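PDB 3EJK: dTDP Sugar Isomerase from Desulfovibrio desulfuricans subsp. desulfuricans str. G20, which probably catalyses the epimerisation of dTDP-4-dehydro-6-deoxy-alpha-D-glucose at C3' and C5', giving dTDP-4-dehydro-beta-L-rhamnose. Local coordinates for residues R29-E34 with V38-R43; V105-P110 with R114-P119. One frame throughout, in Å; residues are numbered along the deposited sequence. Where two conformers were deposited one is given.

Two short-range contacts, their centres about 15 Å apart, belong to this cupin-clan chain, one peripheral and one interior. Interaction 1 is the outlying end of a beta hairpin, about 19 Å from the centre of the chain. Interaction 2 lies about 6 Å from that centre, where the two sheets face each other. They share a sheet, because strand 24-31 is flanked by both 38-43 and 114-118. They also touch directly: Gln30 NE2 is 3.3 Å from Pro110 O, a probable hydrogen bond, and Leu39 CD1 packs 3.6 Å from Arg109 NE. A citrate and a glycerol, probably from the crystallisation liquor, sit beside Val38 and His40 of interaction 1.

Interaction 1: R29-E34 with V38-R43; sequences RQIPAE and VLHMLR
Ile31 faces Val38 and Gln30 faces Leu39 at the turn end of the beta hairpin formed by strands 24-31 and 38-43. The first is a hydrogen-bonded antiparallel pair, with Ile31 N 2.7 Å from Val38 O. The return bond, from Val38 N to Ile31 O, measures 2.9 Å. The second is a non-hydrogen-bonded pair, where Gln30 CA lends a CA-H...O contact to Val38 O. One step further in, His40 N donates to Arg29 O at 3.0 Å.

The side chains divide between the two faces of the ladder. On one, Gln30 and Leu39 run side by side, and the branch methyl Leu39 CD2 lies against the aliphatic stem at Gln30 CG, 3.6 Å away. On the other, Ile31 and Val38 meet through their beta carbons, CB to CB 4.0 Å, while Ile31 CG1 reaches the His40 imidazole, 4.1 Å from NE2. Arg29 completes this row. The exact course of its chain is doubtful, because its CD is modelled too close to Ile31 CD1. In the model, His40 CE1 sits over the centre of one guanidinium face, 3.7 Å from Arg29 CZ. The two planes stand 71° apart, too steep for a parallel stack.

Outside the hairpin, Tyr113 OH bonds to His40 O, and strand 38-43 pairs through Leu39, His40, Leu42 and Arg43 with a strand of the second subunit, continuing the sheet across the dimer interface. Three backbone bonds, the two between Ile31 and Val38 and the one from His40 N to Arg29 O, set the register of this end, while the Arg29 and His40 side chains meet by a carbon-over-face contact rather than a hydrogen bond. If the arginine lies as modelled, its charge would probably disfavour a second proton on the imidazole.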
# COMPACT_ATOMS: atom_id res chain seq x y z
N ARG A 29 -10.75 4.06 7.62
CA ARG A 29 -10.86 3.34 8.89
C ARG A 29 -9.58 2.62 9.25
O ARG A 29 -8.89 2.06 8.40
CB ARG A 29 -11.98 2.30 8.86
CG ARG A 29 -12.60 2.07 10.22
CD ARG A 29 -13.49 0.85 10.23
NE ARG A 29 -14.27 0.74 9.00
CZ ARG A 29 -14.93 -0.36 8.65
NH1 ARG A 29 -14.89 -1.42 9.43
NH2 ARG A 29 -15.62 -0.39 7.51
N GLN A 30 -9.26 2.70 10.53
CA GLN A 30 -8.16 1.92 11.12
C GLN A 30 -8.81 0.91 12.06
O GLN A 30 -9.46 1.27 13.04
CB GLN A 30 -7.16 2.80 11.89
CG GLN A 30 -6.60 3.98 11.07
CD GLN A 30 -5.70 4.91 11.88
OE1 GLN A 30 -4.69 4.49 12.46
NE2 GLN A 30 -6.05 6.18 11.91
N ILE A 31 -8.67 -0.37 11.74
CA ILE A 31 -9.28 -1.41 12.56
C ILE A 31 -8.26 -1.89 13.61
O ILE A 31 -7.19 -2.38 13.27
CB ILE A 31 -9.78 -2.62 11.73
CG1 ILE A 31 -10.61 -2.17 10.53
CG2 ILE A 31 -10.58 -3.59 12.61
CD1 ILE A 31 -11.66 -1.15 10.87
N PRO A 32 -8.58 -1.73 14.89
CA PRO A 32 -7.62 -2.23 15.86
C PRO A 32 -7.56 -3.73 15.83
O PRO A 32 -8.57 -4.39 15.61
CB PRO A 32 -8.18 -1.76 17.21
CG PRO A 32 -9.22 -0.72 16.88
CD PRO A 32 -9.74 -1.07 15.53
N ALA A 33 -6.35 -4.25 16.03
CA ALA A 33 -6.11 -5.70 16.06
C ALA A 33 -4.78 -6.06 16.72
O ALA A 33 -3.82 -5.30 16.68
CB ALA A 33 -6.15 -6.24 14.64
N GLU A 34 -4.74 -7.23 17.32
CA GLU A 34 -3.51 -7.69 17.99
C GLU A 34 -2.39 -7.83 16.98
O GLU A 34 -2.54 -8.43 15.94
CB GLU A 34 -3.73 -8.97 18.77
CG GLU A 34 -4.38 -8.73 20.14
CD GLU A 34 -3.40 -8.17 21.21
OE1 GLU A 34 -2.39 -7.55 20.87
OE2 GLU A 34 -3.66 -8.34 22.40
N VAL A 38 -5.21 -2.85 11.18
CA VAL A 38 -5.55 -2.99 9.77
C VAL A 38 -5.98 -1.61 9.30
O VAL A 38 -6.81 -0.93 9.93
CB VAL A 38 -6.67 -4.02 9.55
CG1 VAL A 38 -7.20 -3.96 8.15
CG2 VAL A 38 -6.17 -5.43 9.92
N LEU A 39 -5.38 -1.19 8.21
CA LEU A 39 -5.62 0.12 7.64
C LEU A 39 -6.29 0.02 6.29
O LEU A 39 -5.72 -0.51 5.34
CB LEU A 39 -4.31 0.87 7.51
CG LEU A 39 -3.43 0.86 8.76
CD1 LEU A 39 -2.07 1.45 8.47
CD2 LEU A 39 -4.15 1.60 9.88
N HIS A 40 -7.49 0.56 6.20
CA HIS A 40 -8.19 0.55 4.92
C HIS A 40 -7.65 1.58 3.95
O HIS A 40 -6.97 2.53 4.31
CB HIS A 40 -9.70 0.78 5.04
CG HIS A 40 -10.43 -0.38 5.63
ND1 HIS A 40 -11.74 -0.31 6.03
CD2 HIS A 40 -10.00 -1.62 5.96
CE1 HIS A 40 -12.12 -1.48 6.51
NE2 HIS A 40 -11.07 -2.28 6.50
N MSE A 41 -7.97 1.33 2.70
CA MSE A 41 -7.65 2.26 1.63
C MSE A 41 -8.80 2.41 0.63
O MSE A 41 -9.41 3.49 0.49
CB MSE A 41 -6.37 1.88 0.89
CG MSE A 41 -5.99 2.99 -0.04
SE MSE A 41 -4.37 2.70 -1.04
CE MSE A 41 -4.29 4.43 -2.05
N LEU A 42 -9.10 1.32 -0.07
CA LEU A 42 -10.12 1.36 -1.11
C LEU A 42 -10.74 0.01 -1.40
O LEU A 42 -10.07 -1.02 -1.39
CB LEU A 42 -9.48 1.92 -2.39
CG LEU A 42 -10.28 2.58 -3.50
CD1 LEU A 42 -11.09 3.78 -2.98
CD2 LEU A 42 -9.28 2.97 -4.60
N ARG A 43 -12.04 0.06 -1.63
CA ARG A 43 -12.82 -1.10 -2.04
C ARG A 43 -13.51 -0.81 -3.35
O ARG A 43 -13.67 0.35 -3.76
CB ARG A 43 -13.91 -1.44 -1.03
CG ARG A 43 -13.45 -2.14 0.21
CD ARG A 43 -14.56 -2.02 1.22
NE ARG A 43 -15.81 -2.67 0.82
CZ ARG A 43 -16.18 -3.88 1.26
NH1 ARG A 43 -15.41 -4.53 2.10
NH2 ARG A 43 -17.33 -4.43 0.88

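Interaction 2: V105-P110 with R114-P119; sequences VTLGRP and RLLRIP
Leu107 meets Leu116 and the backbone of Arg114 between two strands that share no hydrogen bond. The nearest pair of alpha carbons, Leu107 CA and Arg114 CA, lies 6.5 Å apart, wider than in a bonded ladder, and marks where the strands come close as Leu107 passes Arg114.

The apolar contact is carried by the two methyls of Leu107. CD1 rests 3.9 Å from Leu116 CB and 4.1 Å from Leu116 CD2, and the two side chains cross at about a right angle. CD2 instead turns to the start of strand 114-118, 3.8 Å from Arg114 O and 4.2 Å from Arg114 CB. This division follows from the chain shape of Leu107: CG lies beside the backbone N, and with chi2 at 179° the extended branch carries CD1 across toward Leu116. Phe78 and Val80 of strand 76-82 also pack on Leu107, while Val87 and Leu18 pack on Leu116.

The polar contact runs through a water at the edge of this packing, beside partly exposed Thr106 and Arg114. It donates to Thr106 O at 2.7 Å and accepts from Arg114 NH1 in a weak bond of 3.1 Å, spanning a gap that the arginine does not close directly. A salt bridge to Glu27 holds Arg114 NE, and Asn112 adds a weak bond to NH1, which may steady the group that meets the water.

The backbone bonds of each strand go to its own sheet. Leu107 pairs with Ile85, and Val105 with Val87, on one side; on the other, Leu116 pairs with Phe78 and Leu115 with Ser26. Strands 102-108 and 114-118 thus belong to opposing antiparallel sheets, and the leucine packing between them fits the beta-sandwich core of a cupin jelly roll, the fold of the dTDP-4-dehydrorhamnose 3,5-epimerase family.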
# COMPACT_ATOMS: atom_id res chain seq x y z
N VAL A 105 -2.54 19.87 2.53
CA VAL A 105 -3.06 18.80 3.35
C VAL A 105 -1.93 18.00 3.99
O VAL A 105 -0.83 17.88 3.46
CB VAL A 105 -3.99 17.87 2.52
CG1 VAL A 105 -4.22 16.55 3.23
CG2 VAL A 105 -5.33 18.59 2.21
N THR A 106 -2.25 17.50 5.16
CA THR A 106 -1.38 16.65 5.97
C THR A 106 -1.97 15.26 5.93
O THR A 106 -3.18 15.08 6.18
CB THR A 106 -1.31 17.15 7.44
OG1 THR A 106 -0.60 18.39 7.48
CG2 THR A 106 -0.59 16.14 8.34
N LEU A 107 -1.12 14.28 5.60
CA LEU A 107 -1.54 12.88 5.54
C LEU A 107 -0.64 12.00 6.38
O LEU A 107 0.59 12.06 6.29
CB LEU A 107 -1.55 12.35 4.10
CG LEU A 107 -2.57 12.96 3.13
CD1 LEU A 107 -2.41 12.32 1.75
CD2 LEU A 107 -4.01 12.78 3.63
N GLY A 108 -1.30 11.18 7.19
CA GLY A 108 -0.61 10.24 8.09
C GLY A 108 -1.27 10.02 9.43
O GLY A 108 -2.06 10.82 9.92
N ARG A 109 -0.92 8.88 10.00
CA ARG A 109 -1.38 8.44 11.31
C ARG A 109 -0.74 9.24 12.42
O ARG A 109 0.38 9.70 12.28
CB ARG A 109 -1.09 6.94 11.50
CG ARG A 109 -1.90 6.08 10.58
CD ARG A 109 -1.80 4.63 11.05
NE ARG A 109 -0.60 4.03 10.56
CZ ARG A 109 0.05 3.03 11.14
NH1 ARG A 109 -0.34 2.53 12.30
NH2 ARG A 109 1.12 2.56 10.55
N PRO A 110 -1.44 9.35 13.56
CA PRO A 110 -2.71 8.64 13.65
C PRO A 110 -3.94 9.48 13.43
O PRO A 110 -5.04 8.94 13.31
CB PRO A 110 -2.73 8.20 15.10
CG PRO A 110 -2.09 9.35 15.81
CD PRO A 110 -1.02 9.87 14.87
N ARG A 114 -6.25 9.69 6.01
CA ARG A 114 -7.31 9.93 5.04
C ARG A 114 -6.88 9.64 3.63
O ARG A 114 -5.68 9.43 3.34
CB ARG A 114 -7.73 11.39 5.11
CG ARG A 114 -8.11 11.79 6.55
CD ARG A 114 -8.46 13.25 6.65
NE ARG A 114 -9.07 13.55 7.94
CZ ARG A 114 -8.47 14.20 8.94
NH1 ARG A 114 -7.23 14.64 8.80
NH2 ARG A 114 -9.12 14.43 10.08
N LEU A 115 -7.87 9.65 2.76
CA LEU A 115 -7.67 9.41 1.34
C LEU A 115 -7.82 10.76 0.63
O LEU A 115 -8.81 11.46 0.79
CB LEU A 115 -8.67 8.41 0.78
CG LEU A 115 -8.34 7.87 -0.62
CD1 LEU A 115 -7.22 6.91 -0.51
CD2 LEU A 115 -9.56 7.17 -1.26
N LEU A 116 -6.78 11.12 -0.11
CA LEU A 116 -6.72 12.38 -0.87
C LEU A 116 -6.87 12.10 -2.36
O LEU A 116 -6.09 11.37 -2.95
CB LEU A 116 -5.38 13.07 -0.63
CG LEU A 116 -5.03 14.27 -1.51
CD1 LEU A 116 -6.08 15.36 -1.24
CD2 LEU A 116 -3.59 14.77 -1.29
N ARG A 117 -7.91 12.68 -2.93
CA ARG A 117 -8.18 12.58 -4.36
C ARG A 117 -7.58 13.78 -5.05
O ARG A 117 -7.85 14.92 -4.68
CB ARG A 117 -9.70 12.54 -4.61
CG ARG A 117 -10.07 12.50 -6.07
CD ARG A 117 -11.57 12.68 -6.27
NE ARG A 117 -11.90 12.44 -7.67
CZ ARG A 117 -12.12 13.39 -8.57
NH1 ARG A 117 -12.11 14.66 -8.22
NH2 ARG A 117 -12.39 13.04 -9.82
N ILE A 118 -6.71 13.53 -6.04
CA ILE A 118 -6.09 14.63 -6.79
C ILE A 118 -6.59 14.53 -8.23
O ILE A 118 -6.27 13.57 -8.93
CB ILE A 118 -4.55 14.55 -6.78
CG1 ILE A 118 -4.02 14.58 -5.34
CG2 ILE A 118 -3.93 15.76 -7.60
CD1 ILE A 118 -2.52 14.36 -5.24
N PRO A 119 -7.37 15.51 -8.69
CA PRO A 119 -7.89 15.29 -10.04
C PRO A 119 -6.87 15.59 -11.14
O PRO A 119 -5.80 16.12 -10.86
CB PRO A 119 -9.10 16.24 -10.12
CG PRO A 119 -8.95 17.21 -9.02
CD PRO A 119 -7.91 16.73 -8.05
O HOH W 1 -5.77 15.89 6.39